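Local coordinates for protein lombricine kinase (Urechis caupo, PDB 3JPZ) that catalyses the reversible transfer of a phosphoryl group between ATP and the guanidino compound lombricine, as a member of the ATP:guanido phosphotransferase family, at residues Thr185-Leu188 and Met189-Ala193; Ile216-Asp220 and His221-Ile225. All blocks are in the same frame, centred on the assembly; numbering follows the deposited sequence.

Both contacts are local turns of the C-terminal catalytic domain, one a short helix and the other the bend between two strands of the central sheet. Their centres lie about 15 Å apart, yet they touch: Met189 CE of contact 1 comes to 3.1 Å from Glu218 O of contact 2, so the methionine reaches from the helix to the acidic turn. Contact 2 holds Arg223, which binds ADP in a structure of this protein, although no nucleotide is bound to the chain here. The side chain of Met189 is about 8 Å from that of Arg223, which places contact 1 close to the nucleotide site, with a nitrate ion on its outer side.

Contact 1 of 2, residues Thr185-Leu188 and Met189-Ala193; sequences TGHL and MVNSA. With NO3 (nitrate ion), chain C.
Ser192 meets Leu188 where this single-turn helix ends, and here the packing is close. Ser192 OG donates to Leu188 O over 2.6 Å, the backbone N of Ser192 gives the same oxygen a weaker bond, and Ser194 OG is a second hydrogen-bond partner of the hydroxyl. With chi1 at 64°, OG is bent back toward the preceding turn; a small hydroxyl residue suits this buried place. Gly186 is the N-cap, and its O receives Val190 N at 3.0 Å. At the other end Ala193, with positive phi, is the C-prime residue of a Schellman motif.

The outer side is looser. A nitrate, probably from the crystallisation liquor, sets its O2 3.0 Å above one face of the exposed His187 ring, displaced toward the rim. Asn191 suits its place because its amide can donate: ND2 bonds to nitrate O1 at 2.9 Å and more weakly to O2. With CG anti to its carbonyl carbon (chi1 -64°), the amide folds back over the turn, and ND2 passes 3.5 Å from His187 CB. Helix 44-53 borders the turn, with Pro50 against Leu188 and Ser192; Met189, flexible and apolar, packs on Pro184 and Ser194 and reaches Glu219 before strand 222-229.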
ATOM      1  N   THR A 185      -4.242   8.105  -1.378  1.00 19.22           N
ATOM      2  CA  THR A 185      -3.309   7.813  -0.297  1.00 12.11           C
ATOM      3  C   THR A 185      -4.058   7.418   0.969  1.00 18.27           C
ATOM      4  O   THR A 185      -3.447   7.082   1.984  1.00 18.65           O
ATOM      5  CB  THR A 185      -2.467   9.044   0.040  1.00 21.89           C
ATOM      6  OG1 THR A 185      -3.333  10.120   0.427  1.00 19.13           O
ATOM      7  CG2 THR A 185      -1.634   9.473  -1.161  1.00 24.64           C
ATOM      8  N   GLY A 186      -5.384   7.478   0.911  1.00 20.02           N
ATOM      9  CA  GLY A 186      -6.209   7.055   2.026  1.00 16.38           C
ATOM     10  C   GLY A 186      -5.995   5.587   2.334  1.00 22.54           C
ATOM     11  O   GLY A 186      -5.705   4.786   1.444  1.00 14.09           O
ATOM     12  N   HIS A 187      -6.140   5.228   3.603  1.00 14.32           N
ATOM     13  CA  HIS A 187      -5.974   3.844   4.020  1.00 15.64           C
ATOM     14  C   HIS A 187      -6.855   2.897   3.203  1.00 10.96           C
ATOM     15  O   HIS A 187      -6.421   1.814   2.818  1.00 12.62           O
ATOM     16  CB  HIS A 187      -6.310   3.704   5.500  1.00 12.32           C
ATOM     17  CG  HIS A 187      -5.417   4.504   6.393  1.00 24.74           C
ATOM     18  ND1 HIS A 187      -4.041   4.443   6.311  1.00 20.93           N
ATOM     19  CD2 HIS A 187      -5.699   5.374   7.393  1.00 17.10           C
ATOM     20  CE1 HIS A 187      -3.514   5.243   7.223  1.00 21.81           C
ATOM     21  NE2 HIS A 187      -4.498   5.821   7.891  1.00 21.35           N
ATOM     22  N   LEU A 188      -8.094   3.293   2.935  1.00  9.32           N
ATOM     23  CA  LEU A 188      -9.010   2.381   2.255  1.00 14.46           C
ATOM     24  C   LEU A 188      -8.467   1.947   0.899  1.00 11.00           C
ATOM     25  O   LEU A 188      -8.396   0.756   0.589  1.00 15.27           O
ATOM     26  CB  LEU A 188     -10.381   3.016   2.052  1.00 17.80           C
ATOM     27  CG  LEU A 188     -11.334   2.051   1.352  1.00 23.46           C
ATOM     28  CD1 LEU A 188     -11.350   0.699   2.079  1.00 20.99           C
ATOM     29  CD2 LEU A 188     -12.744   2.636   1.243  1.00 28.12           C
ATOM     30  N   MET A 189      -8.108   2.938   0.094  1.00 12.80           N
ATOM     31  CA  MET A 189      -7.683   2.728  -1.282  1.00 11.17           C
ATOM     32  C   MET A 189      -6.281   2.114  -1.345  1.00 22.35           C
ATOM     33  O   MET A 189      -5.964   1.322  -2.234  1.00 18.10           O
ATOM     34  CB  MET A 189      -7.713   4.067  -2.025  1.00 11.37           C
ATOM     35  CG  MET A 189      -9.110   4.524  -2.390  1.00 10.00           C
ATOM     36  SD  MET A 189      -9.824   3.413  -3.633  1.00 14.41           S
ATOM     37  CE  MET A 189      -9.058   4.063  -5.109  1.00 25.26           C
ATOM     38  N   VAL A 190      -5.437   2.478  -0.395  1.00 11.29           N
ATOM     39  CA  VAL A 190      -4.089   1.927  -0.355  1.00 16.73           C
ATOM     40  C   VAL A 190      -4.129   0.472   0.104  1.00 15.67           C
ATOM     41  O   VAL A 190      -3.703  -0.442  -0.604  1.00 13.53           O
ATOM     42  CB  VAL A 190      -3.182   2.745   0.579  1.00 15.51           C
ATOM     43  CG1 VAL A 190      -1.885   2.000   0.854  1.00 24.27           C
ATOM     44  CG2 VAL A 190      -2.889   4.109  -0.031  1.00 10.44           C
ATOM     45  N   ASN A 191      -4.657   0.264   1.299  1.00 22.37           N
ATOM     46  CA  ASN A 191      -4.663  -1.050   1.911  1.00 10.99           C
ATOM     47  C   ASN A 191      -5.493  -2.079   1.122  1.00  9.36           C
ATOM     48  O   ASN A 191      -5.298  -3.280   1.275  1.00 13.57           O
ATOM     49  CB  ASN A 191      -5.157  -0.934   3.355  1.00  9.53           C
ATOM     50  CG  ASN A 191      -4.226  -0.095   4.230  1.00  9.45           C
ATOM     51  OD1 ASN A 191      -3.017  -0.066   4.026  1.00 16.58           O
ATOM     52  ND2 ASN A 191      -4.790   0.577   5.211  1.00 12.80           N
ATOM     53  N   SER A 192      -6.413  -1.616   0.283  1.00  9.21           N
ATOM     54  CA  SER A 192      -7.199  -2.530  -0.555  1.00 15.26           C
ATOM     55  C   SER A 192      -6.496  -2.839  -1.880  1.00  9.66           C
ATOM     56  O   SER A 192      -7.066  -3.483  -2.763  1.00 10.53           O
ATOM     57  CB  SER A 192      -8.594  -1.953  -0.833  1.00 15.52           C
ATOM     58  OG  SER A 192      -8.520  -0.754  -1.580  1.00 10.52           O
ATOM     59  N   ALA A 193      -5.257  -2.385  -2.000  1.00 19.78           N
ATOM     60  CA  ALA A 193      -4.508  -2.479  -3.244  1.00 27.79           C
ATOM     61  C   ALA A 193      -5.317  -1.895  -4.389  1.00 24.54           C
ATOM     62  O   ALA A 193      -5.247  -2.380  -5.510  1.00 14.21           O
ATOM     63  CB  ALA A 193      -4.144  -3.928  -3.540  1.00 22.92           C
TER
HETATM   64  N   NO3 C 658      -3.201   1.718   8.030  1.00 17.90           N
HETATM   65  O1  NO3 C 658      -2.562   1.039   6.999  1.00 17.74           O
HETATM   66  O2  NO3 C 658      -4.585   1.845   7.975  1.00 21.43           O
HETATM   67  O3  NO3 C 658      -2.472   2.258   9.101  1.00 28.30           O

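Contact 2 of 2, residues Ile216-Asp220 and His221-Ile225; sequences INEED and HMRVI
Arg223 turns back from its strand toward three acidic residues of the preceding turn. From CB the chain sets out with CG anti to the backbone N (chi1 158°), then bends at chi2 and chi3, and this bending brings the guanidinium beside the turn instead of along the strand. CB, CG, CD and NE carry the chain across without a close partner in the turn; CZ lies 3.9 Å from Asp220 OD2 and 4.1 Å from Glu218 OE1. NH1 makes a salt bridge of 2.6 Å to Asp220 OD2, which approaches at the guanidinium edge with the two planes 53° apart. NH2 has two long partners, each at 3.8 Å: Glu219 OE2, at the edge and in plane, and Glu218 OE1, over one face, where charge alone acts. Arginine suits this salt-bridge network because its flat, branched cation can face several carboxylates at once. It also touches Arg119 of strand 113-122, which binds ADP in a structure of this protein, so the acidic turn holds a nucleotide-site arginine from the side.

The loop closes a beta hairpin between strands 212-216 and 222-229 of the antiparallel sheet, with Ile216 and Met222 as a non-hydrogen-bonded pair whose side chains share one face and pack on Ile145 of helix 135-149. Beyond that pair Asn217 N donates to His221 O at 2.8 Å. Asn217 OD1 lies at the edge of the His221 ring, 3.6 Å from CD2, the amide almost perpendicular to the ring. Their polar ends are held elsewhere: Asn217 ND2 by Ala201 O and Arg138 O, the imidazole by Cys128 O and Ile124 N.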
ATOM      1  N   ILE A 216     -12.121   7.901 -14.568  1.00 14.52           N
ATOM      2  CA  ILE A 216     -12.037   6.470 -14.773  1.00 17.86           C
ATOM      3  C   ILE A 216     -10.958   5.874 -13.877  1.00 20.03           C
ATOM      4  O   ILE A 216      -9.820   6.342 -13.845  1.00 20.00           O
ATOM      5  CB  ILE A 216     -11.762   6.134 -16.251  1.00 15.17           C
ATOM      6  CG1 ILE A 216     -12.899   6.666 -17.124  1.00 23.50           C
ATOM      7  CG2 ILE A 216     -11.605   4.626 -16.446  1.00 20.14           C
ATOM      8  CD1 ILE A 216     -12.733   6.376 -18.587  1.00 25.59           C
ATOM      9  N   ASN A 217     -11.350   4.857 -13.121  1.00 16.48           N
ATOM     10  CA  ASN A 217     -10.418   4.005 -12.408  1.00 13.71           C
ATOM     11  C   ASN A 217      -9.656   4.742 -11.312  1.00 13.02           C
ATOM     12  O   ASN A 217      -8.526   4.394 -10.991  1.00 18.38           O
ATOM     13  CB  ASN A 217      -9.485   3.293 -13.403  1.00 13.64           C
ATOM     14  CG  ASN A 217     -10.186   2.141 -14.125  1.00 19.70           C
ATOM     15  OD1 ASN A 217     -11.034   1.465 -13.549  1.00 23.25           O
ATOM     16  ND2 ASN A 217      -9.845   1.924 -15.385  1.00 14.92           N
ATOM     17  N   GLU A 218     -10.287   5.757 -10.734  1.00 29.40           N
ATOM     18  CA  GLU A 218      -9.828   6.289  -9.459  1.00 24.81           C
ATOM     19  C   GLU A 218     -10.327   5.338  -8.370  1.00 17.29           C
ATOM     20  O   GLU A 218      -9.728   4.288  -8.134  1.00 25.59           O
ATOM     21  CB  GLU A 218     -10.339   7.711  -9.229  1.00 12.10           C
ATOM     22  CG  GLU A 218      -9.668   8.408  -8.061  1.00 16.23           C
ATOM     23  CD  GLU A 218     -10.651   9.001  -7.076  1.00 20.76           C
ATOM     24  OE1 GLU A 218     -11.867   8.719  -7.186  1.00 17.89           O
ATOM     25  OE2 GLU A 218     -10.198   9.735  -6.176  1.00 23.43           O
ATOM     26  N   GLU A 219     -11.438   5.683  -7.730  1.00 15.07           N
ATOM     27  CA  GLU A 219     -12.011   4.857  -6.666  1.00 22.32           C
ATOM     28  C   GLU A 219     -13.015   3.861  -7.231  1.00 15.81           C
ATOM     29  O   GLU A 219     -13.072   2.706  -6.813  1.00 17.36           O
ATOM     30  CB  GLU A 219     -12.687   5.748  -5.620  1.00 22.76           C
ATOM     31  CG  GLU A 219     -13.387   4.992  -4.508  1.00 25.56           C
ATOM     32  CD  GLU A 219     -13.792   5.898  -3.353  1.00 35.36           C
ATOM     33  OE1 GLU A 219     -14.592   5.451  -2.504  1.00 41.21           O
ATOM     34  OE2 GLU A 219     -13.315   7.056  -3.296  1.00 28.05           O
ATOM     35  N   ASP A 220     -13.806   4.329  -8.187  1.00 11.51           N
ATOM     36  CA  ASP A 220     -14.787   3.503  -8.875  1.00 16.50           C
ATOM     37  C   ASP A 220     -14.314   3.344 -10.312  1.00 16.47           C
ATOM     38  O   ASP A 220     -13.392   4.033 -10.742  1.00 18.19           O
ATOM     39  CB  ASP A 220     -16.165   4.170  -8.841  1.00 26.19           C
ATOM     40  CG  ASP A 220     -16.674   4.388  -7.421  1.00 38.38           C
ATOM     41  OD1 ASP A 220     -16.854   3.392  -6.689  1.00 34.98           O
ATOM     42  OD2 ASP A 220     -16.900   5.554  -7.037  1.00 29.38           O
ATOM     43  N   HIS A 221     -14.921   2.435 -11.063  1.00 16.82           N
ATOM     44  CA  HIS A 221     -14.582   2.343 -12.470  1.00 14.02           C
ATOM     45  C   HIS A 221     -14.882   3.694 -13.091  1.00 14.29           C
ATOM     46  O   HIS A 221     -14.025   4.306 -13.725  1.00 17.00           O
ATOM     47  CB  HIS A 221     -15.378   1.244 -13.185  1.00 14.22           C
ATOM     48  CG  HIS A 221     -14.941  -0.143 -12.840  1.00 21.93           C
ATOM     49  ND1 HIS A 221     -15.799  -1.222 -12.880  1.00 29.82           N
ATOM     50  CD2 HIS A 221     -13.744  -0.631 -12.442  1.00 18.87           C
ATOM     51  CE1 HIS A 221     -15.147  -2.313 -12.523  1.00 39.45           C
ATOM     52  NE2 HIS A 221     -13.898  -1.982 -12.252  1.00 33.37           N
ATOM     53  N   MET A 222     -16.102   4.166 -12.881  1.00 14.29           N
ATOM     54  CA  MET A 222     -16.546   5.421 -13.454  1.00 13.93           C
ATOM     55  C   MET A 222     -17.199   6.293 -12.397  1.00 16.18           C
ATOM     56  O   MET A 222     -18.223   5.932 -11.834  1.00 13.95           O
ATOM     57  CB  MET A 222     -17.550   5.165 -14.570  1.00 14.89           C
ATOM     58  CG  MET A 222     -17.936   6.406 -15.336  1.00 28.04           C
ATOM     59  SD  MET A 222     -18.976   6.015 -16.745  1.00 24.16           S
ATOM     60  CE  MET A 222     -20.452   5.442 -15.899  1.00 15.66           C
ATOM     61  N   ARG A 223     -16.597   7.444 -12.144  1.00 13.06           N
ATOM     62  CA  ARG A 223     -17.156   8.427 -11.232  1.00 14.48           C
ATOM     63  C   ARG A 223     -17.730   9.536 -12.081  1.00 14.99           C
ATOM     64  O   ARG A 223     -16.997  10.228 -12.781  1.00 18.70           O
ATOM     65  CB  ARG A 223     -16.078   8.975 -10.307  1.00 12.14           C
ATOM     66  CG  ARG A 223     -16.399  10.344  -9.707  1.00 29.02           C
ATOM     67  CD  ARG A 223     -17.243  10.244  -8.450  1.00 41.81           C
ATOM     68  NE  ARG A 223     -16.425  10.323  -7.241  1.00 44.54           N
ATOM     69  CZ  ARG A 223     -15.878   9.279  -6.625  1.00 40.28           C
ATOM     70  NH1 ARG A 223     -16.054   8.053  -7.093  1.00 51.43           N
ATOM     71  NH2 ARG A 223     -15.152   9.466  -5.532  1.00 42.93           N
ATOM     72  N   VAL A 224     -19.043   9.698 -12.035  1.00 18.41           N
ATOM     73  CA  VAL A 224     -19.716  10.678 -12.875  1.00 17.75           C
ATOM     74  C   VAL A 224     -20.104  11.894 -12.054  1.00 23.74           C
ATOM     75  O   VAL A 224     -20.772  11.775 -11.034  1.00 13.55           O
ATOM     76  CB  VAL A 224     -20.966  10.072 -13.512  1.00 13.85           C
ATOM     77  CG1 VAL A 224     -21.779  11.136 -14.211  1.00 14.23           C
ATOM     78  CG2 VAL A 224     -20.576   8.952 -14.477  1.00 23.94           C
ATOM     79  N   ILE A 225     -19.668  13.070 -12.487  1.00 20.17           N
ATOM     80  CA  ILE A 225     -20.049  14.290 -11.800  1.00 17.71           C
ATOM     81  C   ILE A 225     -20.678  15.271 -12.767  1.00 13.18           C
ATOM     82  O   ILE A 225     -20.077  15.626 -13.768  1.00 21.49           O
ATOM     83  CB  ILE A 225     -18.844  14.951 -11.118  1.00 12.60           C
ATOM     84  CG1 ILE A 225     -18.181  13.958 -10.148  1.00 12.18           C
ATOM     85  CG2 ILE A 225     -19.293  16.193 -10.362  1.00 17.54           C
ATOM     86  CD1 ILE A 225     -16.692  13.959 -10.212  1.00 21.13           C
TER